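Local coordinates for peptidoglycan-recognition protein SA (Drosophila melanogaster, PDB 1SXR), which binds peptidoglycan of Gram-positive bacteria in innate immunity and thereby activates the Toll pathway, at residues Gln59-Tyr64 / Ile74-Leu79; Glu47-Leu52 / Ile80-Ile85; Ile35-Ile40 / Asp144-Ala149; Thr90-Arg95 / Val136-Leu141. All blocks are in the same frame, centred on the assembly; numbering follows the deposited sequence.

Interaction 1. Residues Gln59-Tyr64 / Ile74-Leu79. With EDO (1,2-ethanediol), chain D.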
loop_
_atom_site.group_PDB
_atom_site.type_symbol
_atom_site.label_atom_id
_atom_site.label_comp_id
_atom_site.label_asym_id
_atom_site.label_seq_id
_atom_site.Cartn_x
_atom_site.Cartn_y
_atom_site.Cartn_z
ATOM N N GLN A 59 4.992 -7.694 -11.890
ATOM C CA GLN A 59 4.604 -9.059 -12.303
ATOM C C GLN A 59 5.291 -10.135 -11.466
ATOM O O GLN A 59 4.658 -11.120 -11.032
ATOM C CB GLN A 59 4.881 -9.287 -13.797
ATOM C CG GLN A 59 3.971 -8.434 -14.696
ATOM C CD GLN A 59 4.506 -8.378 -16.097
ATOM O OE1 GLN A 59 5.276 -9.250 -16.509
ATOM N NE2 GLN A 59 4.108 -7.372 -16.844
ATOM N N ASN A 60 6.584 -9.959 -11.246
ATOM C CA ASN A 60 7.319 -10.958 -10.461
ATOM C C ASN A 60 7.050 -10.837 -8.964
ATOM O O ASN A 60 7.026 -11.854 -8.237
ATOM C CB ASN A 60 8.791 -10.882 -10.817
ATOM C CG ASN A 60 9.047 -11.403 -12.210
ATOM O OD1 ASN A 60 8.580 -12.490 -12.564
ATOM N ND2 ASN A 60 9.745 -10.625 -13.013
ATOM N N MET A 61 6.800 -9.614 -8.487
ATOM C CA MET A 61 6.375 -9.496 -7.092
ATOM C C MET A 61 5.041 -10.228 -6.879
ATOM O O MET A 61 4.841 -10.932 -5.887
ATOM C CB MET A 61 6.252 -8.018 -6.683
ATOM C CG MET A 61 6.007 -7.873 -5.209
ATOM S SD MET A 61 5.834 -6.153 -4.702
ATOM C CE MET A 61 7.056 -5.333 -5.692
ATOM N N GLN A 62 4.088 -10.009 -7.776
ATOM C CA GLN A 62 2.840 -10.754 -7.734
ATOM C C GLN A 62 3.027 -12.285 -7.757
ATOM O O GLN A 62 2.384 -12.999 -6.983
ATOM C CB GLN A 62 1.903 -10.296 -8.865
ATOM C CG GLN A 62 0.538 -10.956 -8.745
ATOM C CD GLN A 62 -0.343 -10.637 -9.916
ATOM O OE1 GLN A 62 0.095 -10.706 -11.069
ATOM N NE2 GLN A 62 -1.585 -10.296 -9.629
ATOM N N ALA A 63 3.902 -12.766 -8.632
ATOM C CA ALA A 63 4.229 -14.193 -8.704
ATOM C C ALA A 63 4.789 -14.686 -7.385
ATOM O O ALA A 63 4.440 -15.768 -6.914
ATOM C CB ALA A 63 5.229 -14.428 -9.813
ATOM N N TYR A 64 5.697 -13.933 -6.794
ATOM C CA TYR A 64 6.230 -14.329 -5.489
ATOM C C TYR A 64 5.099 -14.357 -4.441
ATOM O O TYR A 64 4.935 -15.311 -3.687
ATOM C CB TYR A 64 7.332 -13.335 -5.091
ATOM C CG TYR A 64 7.935 -13.566 -3.736
ATOM C CD1 TYR A 64 8.560 -14.753 -3.409
ATOM C CD2 TYR A 64 7.898 -12.551 -2.793
ATOM C CE1 TYR A 64 9.130 -14.921 -2.122
ATOM C CE2 TYR A 64 8.450 -12.700 -1.553
ATOM C CZ TYR A 64 9.050 -13.880 -1.216
ATOM O OH TYR A 64 9.584 -13.980 0.068
ATOM N N ILE A 74 -0.965 -9.753 -5.141
ATOM C CA ILE A 74 0.034 -8.878 -4.537
ATOM C C ILE A 74 -0.523 -8.335 -3.204
ATOM O O ILE A 74 -1.719 -7.998 -3.091
ATOM C CB ILE A 74 0.434 -7.753 -5.521
ATOM C CG1 ILE A 74 1.782 -7.139 -5.142
ATOM C CG2 ILE A 74 -0.673 -6.806 -5.830
ATOM C CD1 ILE A 74 2.502 -6.601 -6.372
ATOM N N SER A 75 0.318 -8.298 -2.168
ATOM C CA SER A 75 -0.209 -8.150 -0.797
ATOM C C SER A 75 -0.849 -6.781 -0.561
ATOM O O SER A 75 -1.847 -6.652 0.180
ATOM C CB SER A 75 0.901 -8.370 0.224
ATOM O OG SER A 75 1.854 -7.323 0.110
ATOM N N TYR A 76 -0.260 -5.764 -1.180
ATOM C CA TYR A 76 -0.673 -4.364 -0.935
ATOM C C TYR A 76 -1.886 -3.996 -1.756
ATOM O O TYR A 76 -2.060 -4.510 -2.866
ATOM C CB TYR A 76 0.479 -3.409 -1.310
ATOM C CG TYR A 76 1.808 -3.856 -0.764
ATOM C CD1 TYR A 76 2.099 -3.738 0.589
ATOM C CD2 TYR A 76 2.754 -4.394 -1.600
ATOM C CE1 TYR A 76 3.335 -4.177 1.088
ATOM C CE2 TYR A 76 3.985 -4.809 -1.128
ATOM C CZ TYR A 76 4.259 -4.703 0.209
ATOM O OH TYR A 76 5.489 -5.115 0.705
ATOM N N ASN A 77 -2.714 -3.072 -1.268
ATOM C CA ASN A 77 -3.816 -2.589 -2.123
ATOM C C ASN A 77 -3.317 -1.740 -3.284
ATOM O O ASN A 77 -3.836 -1.849 -4.384
ATOM C CB ASN A 77 -4.857 -1.850 -1.290
ATOM C CG ASN A 77 -5.589 -2.784 -0.329
ATOM O OD1 ASN A 77 -5.159 -2.968 0.789
ATOM N ND2 ASN A 77 -6.667 -3.420 -0.797
ATOM N N PHE A 78 -2.310 -0.901 -3.020
ATOM C CA PHE A 78 -1.668 -0.033 -4.046
ATOM C C PHE A 78 -0.186 0.048 -3.821
ATOM O O PHE A 78 0.304 -0.113 -2.690
ATOM C CB PHE A 78 -2.234 1.389 -3.961
ATOM C CG PHE A 78 -3.707 1.438 -4.258
ATOM C CD1 PHE A 78 -4.145 1.341 -5.577
ATOM C CD2 PHE A 78 -4.633 1.530 -3.233
ATOM C CE1 PHE A 78 -5.523 1.340 -5.875
ATOM C CE2 PHE A 78 -6.002 1.521 -3.518
ATOM C CZ PHE A 78 -6.443 1.428 -4.829
ATOM N N LEU A 79 0.533 0.360 -4.903
ATOM C CA LEU A 79 1.985 0.570 -4.833
ATOM C C LEU A 79 2.321 1.858 -5.574
ATOM O O LEU A 79 1.639 2.203 -6.525
ATOM C CB LEU A 79 2.771 -0.597 -5.462
ATOM C CG LEU A 79 2.537 -2.004 -4.893
ATOM C CD1 LEU A 79 1.415 -2.744 -5.666
ATOM C CD2 LEU A 79 3.812 -2.807 -4.859
HETATM C C1 EDO D . 5.070 -9.669 1.569
HETATM O O1 EDO D . 4.918 -10.163 2.911
HETATM C C2 EDO D . 4.799 -8.168 1.537
HETATM O O2 EDO D . 3.567 -7.870 2.202
#
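Met61 leans from helix 50-67 onto Ile74, Tyr76 and Leu79, and its side chain can be followed atom by atom. CB lies 4.0 Å from CD1 of Ile74, in the conformer described, and CG keeps to the same methyl. With CG anti to the backbone N (chi1 -172°) and chi2 also extended, the chain runs straight out from the helix, carrying SD to where three residues converge. There SD stands 3.8 Å from Ile74 CD1 and 3.9 Å from Leu79 CD2, while Tyr76 offers it a ring edge, CE2 being 4.2 Å from the sulfur. The bend at chi3 then turns CE toward Leu79 CD2, so methionine and leucine meet tip to tip. A long, unbranched, polarisable side chain suits a place where aliphatic groups and an aromatic edge must be met together. Parts of both segments are inferred to bind peptidoglycan, so the helix and the chain leading into strand 78-80 probably form part of the binding groove's wall. Replacing Tyr76 with an alanine is likely to leave the sulfur of Met61 without its aromatic neighbour and open a gap beside it. Ser75 OG lies 3.3 Å above the Tyr76 ring, over its centre, and shares a 2.8 Å hydrogen bond with O2 of a 1,2-ethanediol, probably from the crystallisation liquor. Gln62 packs its CG near Ile74 N, its NE2 bonded to Asp73 and its OE1 to Lys23 N.

Interaction 2. Residues Glu47-Leu52 / Ile80-Ile85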
loop_
_atom_site.group_PDB
_atom_site.type_symbol
_atom_site.label_atom_id
_atom_site.label_comp_id
_atom_site.label_asym_id
_atom_site.label_seq_id
_atom_site.Cartn_x
_atom_site.Cartn_y
_atom_site.Cartn_z
ATOM N N GLU A 47 12.842 -1.203 -6.688
ATOM C CA GLU A 47 12.824 0.224 -7.063
ATOM C C GLU A 47 12.775 0.384 -8.591
ATOM O O GLU A 47 13.444 -0.343 -9.307
ATOM C CB GLU A 47 14.010 1.001 -6.450
ATOM C CG GLU A 47 13.969 2.508 -6.731
ATOM C CD GLU A 47 14.987 3.335 -5.940
ATOM O OE1 GLU A 47 15.198 3.064 -4.737
ATOM O OE2 GLU A 47 15.565 4.278 -6.537
ATOM N N CYS A 48 11.931 1.287 -9.071
ATOM C CA CYS A 48 11.691 1.404 -10.505
ATOM C C CYS A 48 11.056 2.755 -10.830
ATOM O O CYS A 48 10.391 3.363 -9.988
ATOM C CB CYS A 48 10.823 0.229 -10.969
ATOM S SG CYS A 48 9.199 0.115 -10.172
ATOM N N SER A 49 11.277 3.235 -12.049
ATOM C CA SER A 49 10.727 4.511 -12.478
ATOM C C SER A 49 9.922 4.274 -13.746
ATOM O O SER A 49 10.467 3.865 -14.785
ATOM C CB SER A 49 11.838 5.514 -12.785
ATOM O OG SER A 49 12.729 5.680 -11.689
ATOM N N GLY A 50 8.627 4.499 -13.639
ATOM C CA GLY A 50 7.772 4.478 -14.797
ATOM C C GLY A 50 7.232 3.100 -15.082
ATOM O O GLY A 50 7.828 2.087 -14.722
ATOM N N LEU A 51 6.114 3.089 -15.786
ATOM C CA LEU A 51 5.401 1.844 -16.041
ATOM C C LEU A 51 6.246 0.827 -16.805
ATOM O O LEU A 51 6.191 -0.360 -16.509
ATOM C CB LEU A 51 4.111 2.150 -16.806
ATOM C CG LEU A 51 3.201 1.002 -17.247
ATOM C CD1 LEU A 51 2.732 0.160 -16.092
ATOM C CD2 LEU A 51 2.010 1.540 -18.090
ATOM N N LEU A 52 7.016 1.269 -17.799
ATOM C CA LEU A 52 7.776 0.310 -18.585
ATOM C C LEU A 52 8.673 -0.558 -17.707
ATOM O O LEU A 52 8.724 -1.772 -17.866
ATOM C CB LEU A 52 8.623 1.020 -19.636
ATOM C CG LEU A 52 7.945 1.197 -20.987
ATOM C CD1 LEU A 52 9.001 1.459 -22.020
ATOM C CD2 LEU A 52 7.099 -0.032 -21.381
ATOM N N ILE A 80 3.329 2.586 -5.120
ATOM C CA ILE A 80 3.614 3.887 -5.721
ATOM C C ILE A 80 5.087 3.907 -6.124
ATOM O O ILE A 80 5.964 3.663 -5.284
ATOM C CB ILE A 80 3.315 4.992 -4.718
ATOM C CG1 ILE A 80 1.829 4.983 -4.337
ATOM C CG2 ILE A 80 3.650 6.352 -5.317
ATOM C CD1 ILE A 80 1.485 5.888 -3.198
ATOM N N GLY A 81 5.349 4.171 -7.405
ATOM C CA GLY A 81 6.716 4.209 -7.917
ATOM C C GLY A 81 7.352 5.595 -7.865
ATOM O O GLY A 81 6.707 6.554 -7.446
ATOM N N ASN A 82 8.617 5.662 -8.302
ATOM C CA ASN A 82 9.463 6.850 -8.192
ATOM C C ASN A 82 8.906 8.013 -9.007
ATOM O O ASN A 82 9.124 9.187 -8.648
ATOM C CB ASN A 82 10.860 6.583 -8.759
ATOM C CG ASN A 82 11.741 5.771 -7.860
ATOM O OD1 ASN A 82 11.404 5.486 -6.725
ATOM N ND2 ASN A 82 12.900 5.372 -8.390
ATOM N N ASP A 83 8.242 7.694 -10.125
ATOM C CA ASP A 83 7.667 8.741 -10.999
ATOM C C ASP A 83 6.308 9.192 -10.482
ATOM O O ASP A 83 5.660 10.042 -11.085
ATOM C CB ASP A 83 7.481 8.243 -12.441
ATOM C CG ASP A 83 8.778 8.195 -13.240
ATOM O OD1 ASP A 83 9.847 8.544 -12.675
ATOM O OD2 ASP A 83 8.815 7.834 -14.445
ATOM N N GLY A 84 5.847 8.605 -9.378
ATOM C CA GLY A 84 4.571 9.013 -8.815
ATOM C C GLY A 84 3.376 8.283 -9.396
ATOM O O GLY A 84 2.231 8.663 -9.110
ATOM N N ILE A 85 3.619 7.241 -10.189
ATOM C CA ILE A 85 2.527 6.408 -10.686
ATOM C C ILE A 85 1.991 5.541 -9.558
ATOM O O ILE A 85 2.758 4.949 -8.777
ATOM C CB ILE A 85 2.979 5.523 -11.833
ATOM C CG1 ILE A 85 3.357 6.378 -13.037
ATOM C CG2 ILE A 85 1.890 4.491 -12.209
ATOM C CD1 ILE A 85 3.894 5.557 -14.162
HETATM O O HOH W 1 6.528 5.001 -11.227
#
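Asn82 reaches toward residues Glu47 to Ser49 and supplies the three direct hydrogen bonds of this contact, all of them weak. In the conformers described its ND2 donates, tentatively, to Ser49 OG over 3.3 Å and to Glu47 OE2 over 3.4 Å, so a single amide nitrogen serves two acceptors. The amide crosses the Glu47 side chain at about a right angle, its plane turned 73° from the carboxylate. Asparagine suits the place because its short side chain, with CG anti to the carbonyl carbon (chi1 -76°), presents two N-H groups while its backbone N, 3.4 Å from Cys48 O, donates as well. The other carboxylate oxygen of Glu47, OE1, forms a salt bridge with Lys118, a stronger partner than the amide. Asp83 OD2 comes close to Gly50 N, but at a poor angle; that N-H is instead taken by a water at 3.2 Å, which also accepts a weak bond from Asp83 N. At Gly50 the backbone angles would press a CB against the preceding carbonyl, and Asp83 OD2 leaves little room for one. Beyond these, Ile85 CD1 packs 4.3 Å from Leu51 CB. Cys48 is tied to Cys54 by a disulfide, which pins the segment to the first turns of helix 50-67. Across the contact, Gly81 to Gly84 form a type I beta turn, the tip of the hairpin that joins strands 78-80 and 86-88.

Interaction 3. Residues Ile35-Ile40 / Asp144-Ala149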
loop_
_atom_site.group_PDB
_atom_site.type_symbol
_atom_site.label_atom_id
_atom_site.label_comp_id
_atom_site.label_asym_id
_atom_site.label_seq_id
_atom_site.Cartn_x
_atom_site.Cartn_y
_atom_site.Cartn_z
ATOM N N ILE A 35 -13.382 2.377 4.467
ATOM C CA ILE A 35 -12.279 1.831 5.241
ATOM C C ILE A 35 -11.743 2.917 6.150
ATOM O O ILE A 35 -11.660 4.082 5.734
ATOM C CB ILE A 35 -11.200 1.345 4.269
ATOM C CG1 ILE A 35 -11.622 0.005 3.666
ATOM C CG2 ILE A 35 -9.831 1.235 4.946
ATOM C CD1 ILE A 35 -11.489 -1.148 4.633
ATOM N N ARG A 36 -11.373 2.541 7.370
ATOM C CA ARG A 36 -11.054 3.506 8.418
ATOM C C ARG A 36 -9.590 3.563 8.782
ATOM O O ARG A 36 -9.188 4.357 9.636
ATOM C CB ARG A 36 -11.898 3.220 9.665
ATOM C CG ARG A 36 -13.380 3.348 9.363
ATOM C CD ARG A 36 -14.284 3.293 10.566
ATOM N NE ARG A 36 -15.673 3.231 10.105
ATOM C CZ ARG A 36 -16.425 4.281 9.780
ATOM N NH1 ARG A 36 -15.948 5.519 9.873
ATOM N NH2 ARG A 36 -17.676 4.094 9.370
ATOM N N TYR A 37 -8.797 2.709 8.128
ATOM C CA TYR A 37 -7.362 2.625 8.361
ATOM C C TYR A 37 -6.572 2.561 7.053
ATOM O O TYR A 37 -6.951 1.842 6.144
ATOM C CB TYR A 37 -7.061 1.357 9.159
ATOM C CG TYR A 37 -7.501 1.449 10.601
ATOM C CD1 TYR A 37 -6.733 2.151 11.530
ATOM C CD2 TYR A 37 -8.665 0.845 11.033
ATOM C CE1 TYR A 37 -7.116 2.245 12.851
ATOM C CE2 TYR A 37 -9.052 0.918 12.359
ATOM C CZ TYR A 37 -8.274 1.625 13.256
ATOM O OH TYR A 37 -8.638 1.705 14.587
ATOM N N VAL A 38 -5.473 3.308 6.992
ATOM C CA VAL A 38 -4.511 3.222 5.884
ATOM C C VAL A 38 -3.169 2.843 6.494
ATOM O O VAL A 38 -2.710 3.475 7.446
ATOM C CB VAL A 38 -4.386 4.573 5.178
ATOM C CG1 VAL A 38 -3.293 4.531 4.128
ATOM C CG2 VAL A 38 -5.722 4.960 4.569
ATOM N N VAL A 39 -2.544 1.787 5.968
ATOM C CA VAL A 39 -1.259 1.323 6.483
ATOM C C VAL A 39 -0.175 1.590 5.436
ATOM O O VAL A 39 -0.293 1.134 4.289
ATOM C CB VAL A 39 -1.250 -0.183 6.776
ATOM C CG1 VAL A 39 0.053 -0.526 7.542
ATOM C CG2 VAL A 39 -2.521 -0.565 7.572
ATOM N N ILE A 40 0.883 2.304 5.824
ATOM C CA ILE A 40 1.971 2.616 4.895
ATOM C C ILE A 40 3.123 1.623 5.065
ATOM O O ILE A 40 3.545 1.299 6.185
ATOM C CB ILE A 40 2.511 4.064 5.125
ATOM C CG1 ILE A 40 1.404 5.116 4.990
ATOM C CG2 ILE A 40 3.647 4.363 4.132
ATOM C CD1 ILE A 40 0.632 5.014 3.699
ATOM N N ASP A 144 -12.522 10.582 8.391
ATOM C CA ASP A 144 -11.604 10.654 9.524
ATOM C C ASP A 144 -10.704 9.424 9.665
ATOM O O ASP A 144 -10.382 9.008 10.785
ATOM C CB ASP A 144 -12.351 10.905 10.844
ATOM C CG ASP A 144 -13.427 9.870 11.120
ATOM O OD1 ASP A 144 -13.866 9.165 10.184
ATOM O OD2 ASP A 144 -13.897 9.692 12.261
ATOM N N TYR A 145 -10.283 8.862 8.529
ATOM C CA TYR A 145 -9.446 7.661 8.551
ATOM C C TYR A 145 -8.187 7.871 9.370
ATOM O O TYR A 145 -7.689 8.998 9.484
ATOM C CB TYR A 145 -9.070 7.217 7.128
ATOM C CG TYR A 145 -8.110 8.127 6.421
ATOM C CD1 TYR A 145 -6.737 7.963 6.560
ATOM C CD2 TYR A 145 -8.565 9.167 5.623
ATOM C CE1 TYR A 145 -5.845 8.801 5.910
ATOM C CE2 TYR A 145 -7.684 10.005 4.968
ATOM C CZ TYR A 145 -6.329 9.832 5.122
ATOM O OH TYR A 145 -5.460 10.694 4.480
ATOM N N ALA A 146 -7.679 6.778 9.938
ATOM C CA ALA A 146 -6.392 6.784 10.651
ATOM C C ALA A 146 -5.283 6.301 9.713
ATOM O O ALA A 146 -5.461 5.291 9.034
ATOM C CB ALA A 146 -6.448 5.892 11.860
ATOM N N LEU A 147 -4.171 7.027 9.702
ATOM C CA LEU A 147 -2.974 6.664 8.934
ATOM C C LEU A 147 -1.941 6.071 9.881
ATOM O O LEU A 147 -1.572 6.693 10.889
ATOM C CB LEU A 147 -2.394 7.917 8.259
ATOM C CG LEU A 147 -1.140 7.699 7.401
ATOM C CD1 LEU A 147 -1.587 7.102 6.080
ATOM C CD2 LEU A 147 -0.380 9.001 7.163
ATOM N N ILE A 148 -1.447 4.881 9.573
ATOM C CA ILE A 148 -0.392 4.290 10.400
ATOM C C ILE A 148 0.690 3.648 9.542
ATOM O O ILE A 148 0.465 3.341 8.379
ATOM C CB ILE A 148 -0.943 3.213 11.362
ATOM C CG1 ILE A 148 -1.659 2.101 10.583
ATOM C CG2 ILE A 148 -1.954 3.813 12.338
ATOM C CD1 ILE A 148 -2.069 0.936 11.487
ATOM N N ALA A 149 1.863 3.490 10.152
ATOM C CA ALA A 149 2.961 2.696 9.592
ATOM C C ALA A 149 2.831 1.221 9.964
ATOM O O ALA A 149 2.420 0.863 11.066
ATOM C CB ALA A 149 4.305 3.227 10.105
#
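Val38 lies beside Leu147 in two neighbouring parallel strands, and its backbone takes part in two of the four hydrogen bonds that join them. Val38 N donates to Ala146 O and Val38 O accepts from Ile148 N, each over 2.8 Å, with both donors close to the line of the carbonyl bond. Ala146 N bonds to Arg36 O at one end, its donor 36° out of the carbonyl plane; at the other, Ile40 N reaches Ile148 O in the Ile148 carbonyl plane. On one face Val38, Ile40 and Leu147 pack together. Leu147 CD1 touches Val38 CG1 at 3.7 Å and Ile40 CG1 at 3.8 Å, because CG lies anti to the backbone N (chi1 -179°) and the branch can lean over to the next strand. Val38 turns its other methyl, CG2, to Tyr145 CD1, 3.7 Å away. The opposite face carries Tyr37, whose CD1 rests 3.8 Å from Ala146 CB; the small alanine leaves room for the ring. Further along, Val39 CG2 meets Ile148 CG1. Beta-branched valine and isoleucine suit a strand, since an extended backbone accommodates a CB branch more easily than a helix. Outside this first shell, Leu132 of helix 122-137 backs Val38 and Tyr145, while Tyr145 stacks on His172. Strand 106-111 flanks strand 35-42 on its far side, and strand 145-149 ends a run of parallel strands at the edge of the amidase-type PGRP fold's mixed sheet.

Interaction 4. Residues Thr90-Arg95 / Val136-Leu141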
loop_
_atom_site.group_PDB
_atom_site.type_symbol
_atom_site.label_atom_id
_atom_site.label_comp_id
_atom_site.label_asym_id
_atom_site.label_seq_id
_atom_site.Cartn_x
_atom_site.Cartn_y
_atom_site.Cartn_z
ATOM N N THR A 90 -3.899 -5.225 -4.948
ATOM C CA THR A 90 -5.166 -5.813 -4.611
ATOM C C THR A 90 -6.339 -4.902 -4.987
ATOM O O THR A 90 -7.410 -5.379 -5.342
ATOM C CB THR A 90 -5.127 -6.168 -3.121
ATOM O OG1 THR A 90 -4.424 -7.418 -2.949
ATOM C CG2 THR A 90 -6.509 -6.452 -2.613
ATOM N N GLY A 91 -6.122 -3.589 -4.945
ATOM C CA GLY A 91 -7.153 -2.610 -5.332
ATOM C C GLY A 91 -8.100 -2.142 -4.240
ATOM O O GLY A 91 -8.099 -2.670 -3.131
ATOM N N TRP A 92 -8.911 -1.126 -4.535
ATOM C CA TRP A 92 -9.842 -0.626 -3.518
ATOM C C TRP A 92 -10.871 -1.670 -3.111
ATOM O O TRP A 92 -11.440 -2.364 -3.967
ATOM C CB TRP A 92 -10.659 0.565 -4.040
ATOM C CG TRP A 92 -9.976 1.884 -4.131
ATOM C CD1 TRP A 92 -9.842 2.647 -5.261
ATOM C CD2 TRP A 92 -9.333 2.626 -3.067
ATOM N NE1 TRP A 92 -9.161 3.809 -4.967
ATOM C CE2 TRP A 92 -8.854 3.832 -3.634
ATOM C CE3 TRP A 92 -9.167 2.429 -1.691
ATOM C CZ2 TRP A 92 -8.180 4.797 -2.892
ATOM C CZ3 TRP A 92 -8.492 3.401 -0.947
ATOM C CH2 TRP A 92 -7.998 4.568 -1.561
ATOM N N GLY A 93 -11.150 -1.732 -1.811
ATOM C CA GLY A 93 -12.301 -2.501 -1.309
ATOM C C GLY A 93 -12.129 -4.002 -1.285
ATOM O O GLY A 93 -13.104 -4.743 -1.094
ATOM N N LEU A 94 -10.890 -4.459 -1.485
ATOM C CA LEU A 94 -10.599 -5.884 -1.453
ATOM C C LEU A 94 -9.530 -6.110 -0.393
ATOM O O LEU A 94 -8.619 -5.294 -0.211
ATOM C CB LEU A 94 -10.098 -6.366 -2.815
ATOM C CG LEU A 94 -11.174 -6.445 -3.915
ATOM C CD1 LEU A 94 -10.538 -6.545 -5.301
ATOM C CD2 LEU A 94 -12.083 -7.621 -3.704
ATOM N N ARG A 95 -9.650 -7.232 0.311
ATOM C CA ARG A 95 -8.766 -7.561 1.417
ATOM C C ARG A 95 -7.426 -8.029 0.873
ATOM O O ARG A 95 -7.375 -8.974 0.071
ATOM C CB ARG A 95 -9.394 -8.680 2.249
ATOM C CG ARG A 95 -8.546 -9.091 3.443
ATOM C CD ARG A 95 -9.387 -9.743 4.526
ATOM N NE ARG A 95 -9.638 -11.123 4.217
ATOM C CZ ARG A 95 -10.783 -11.785 4.385
ATOM N NH1 ARG A 95 -11.912 -11.185 4.769
ATOM N NH2 ARG A 95 -10.791 -13.065 4.079
ATOM N N VAL A 136 -11.032 9.313 0.004
ATOM C CA VAL A 136 -12.072 9.890 0.862
ATOM C C VAL A 136 -13.225 10.383 -0.015
ATOM O O VAL A 136 -14.398 10.133 0.282
ATOM C CB VAL A 136 -11.520 10.995 1.751
ATOM C CG1 VAL A 136 -12.656 11.775 2.416
ATOM C CG2 VAL A 136 -10.592 10.405 2.841
ATOM N N GLN A 137 -12.882 11.056 -1.102
ATOM C CA GLN A 137 -13.871 11.669 -1.972
ATOM C C GLN A 137 -14.787 10.613 -2.588
ATOM O O GLN A 137 -16.001 10.833 -2.742
ATOM C CB GLN A 137 -13.139 12.461 -3.055
ATOM C CG GLN A 137 -14.028 13.172 -4.039
ATOM C CD GLN A 137 -13.224 14.064 -4.935
ATOM O OE1 GLN A 137 -12.749 15.117 -4.510
ATOM N NE2 GLN A 137 -13.048 13.641 -6.172
ATOM N N GLN A 138 -14.208 9.458 -2.919
ATOM C CA GLN A 138 -14.940 8.355 -3.565
ATOM C C GLN A 138 -15.656 7.417 -2.597
ATOM O O GLN A 138 -16.299 6.447 -3.023
ATOM C CB GLN A 138 -13.973 7.558 -4.464
ATOM C CG GLN A 138 -13.417 8.421 -5.577
ATOM C CD GLN A 138 -12.457 7.709 -6.508
ATOM O OE1 GLN A 138 -11.883 6.663 -6.161
ATOM N NE2 GLN A 138 -12.265 8.278 -7.694
ATOM N N GLY A 139 -15.541 7.684 -1.302
ATOM C CA GLY A 139 -16.203 6.859 -0.307
ATOM C C GLY A 139 -15.447 5.586 0.008
ATOM O O GLY A 139 -15.973 4.725 0.703
ATOM N N GLU A 140 -14.228 5.470 -0.520
ATOM C CA GLU A 140 -13.383 4.297 -0.213
ATOM C C GLU A 140 -12.801 4.362 1.205
ATOM O O GLU A 140 -12.646 3.316 1.872
ATOM C CB GLU A 140 -12.235 4.175 -1.225
ATOM C CG GLU A 140 -12.625 4.074 -2.697
ATOM C CD GLU A 140 -13.311 2.769 -3.064
ATOM O OE1 GLU A 140 -13.329 1.814 -2.250
ATOM O OE2 GLU A 140 -13.834 2.704 -4.204
ATOM N N LEU A 141 -12.461 5.577 1.657
ATOM C CA LEU A 141 -11.914 5.837 2.981
ATOM C C LEU A 141 -12.851 6.736 3.787
ATOM O O LEU A 141 -13.496 7.616 3.207
ATOM C CB LEU A 141 -10.558 6.547 2.865
ATOM C CG LEU A 141 -9.439 5.769 2.170
ATOM C CD1 LEU A 141 -8.132 6.570 2.118
ATOM C CD2 LEU A 141 -9.225 4.431 2.864
HETATM O O HOH W 2 -9.389 6.016 -6.890
#
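A type II beta turn, Gly91 to Leu94, sets Trp92 against the chain that leaves helix 122-137 through a Schellman motif at Gly139. Glu140 lies over one face of the indole: its CG is 3.7 Å from the centroid of the five-membered ring and 15° off the normal, a CH-pi contact. Its bent chain (chi2 -69°) folds the carboxylate over the CB-CG end of the indole, the two planes 12° apart, and brings OE1 within 3.4 Å of Trp92 CB. That oxygen forms a salt bridge with Arg33, which probably steadies the acid in its stacked place. The Leu141 side chain runs at about a right angle to that of Trp92, its CD2 4.0 Å from CZ3. At the polar edge, a water accepts from Trp92 NE1 at 2.9 Å and donates to Gln138 OE1 at 2.7 Å, bridging groups too far apart to bond directly. A leucine in place of Trp92 would probably leave the methylenes of Glu140 without their aromatic face and that water without its indole donor. Glycine suits Gly93 and Gly139, whose phi is positive. Tryptophan and glycine at the corners of a type II turn pack against a Schellman helix end.

All four contacts lie in one amidase-type domain. Along the chain, interaction 3 spans the widest loop, bringing together strands 35-42 and 145-149, and the others fall within it: interaction 2 encloses interaction 1, and interaction 4 follows. Interactions 1 and 2, with centres about 14 Å apart, share helix 50-67 and the chain around strand 78-80. Interactions 1 and 3 reach the same sheet from opposite sides of the chain's centre, about 20 Å apart. Interaction 4 touches both: Asn77 ND2 lies 2.8 Å from Leu94 O, and Ile35 N 2.9 Å from Glu140 O. It thereby links the probable peptidoglycan-binding side to the parallel strand pair of interaction 3.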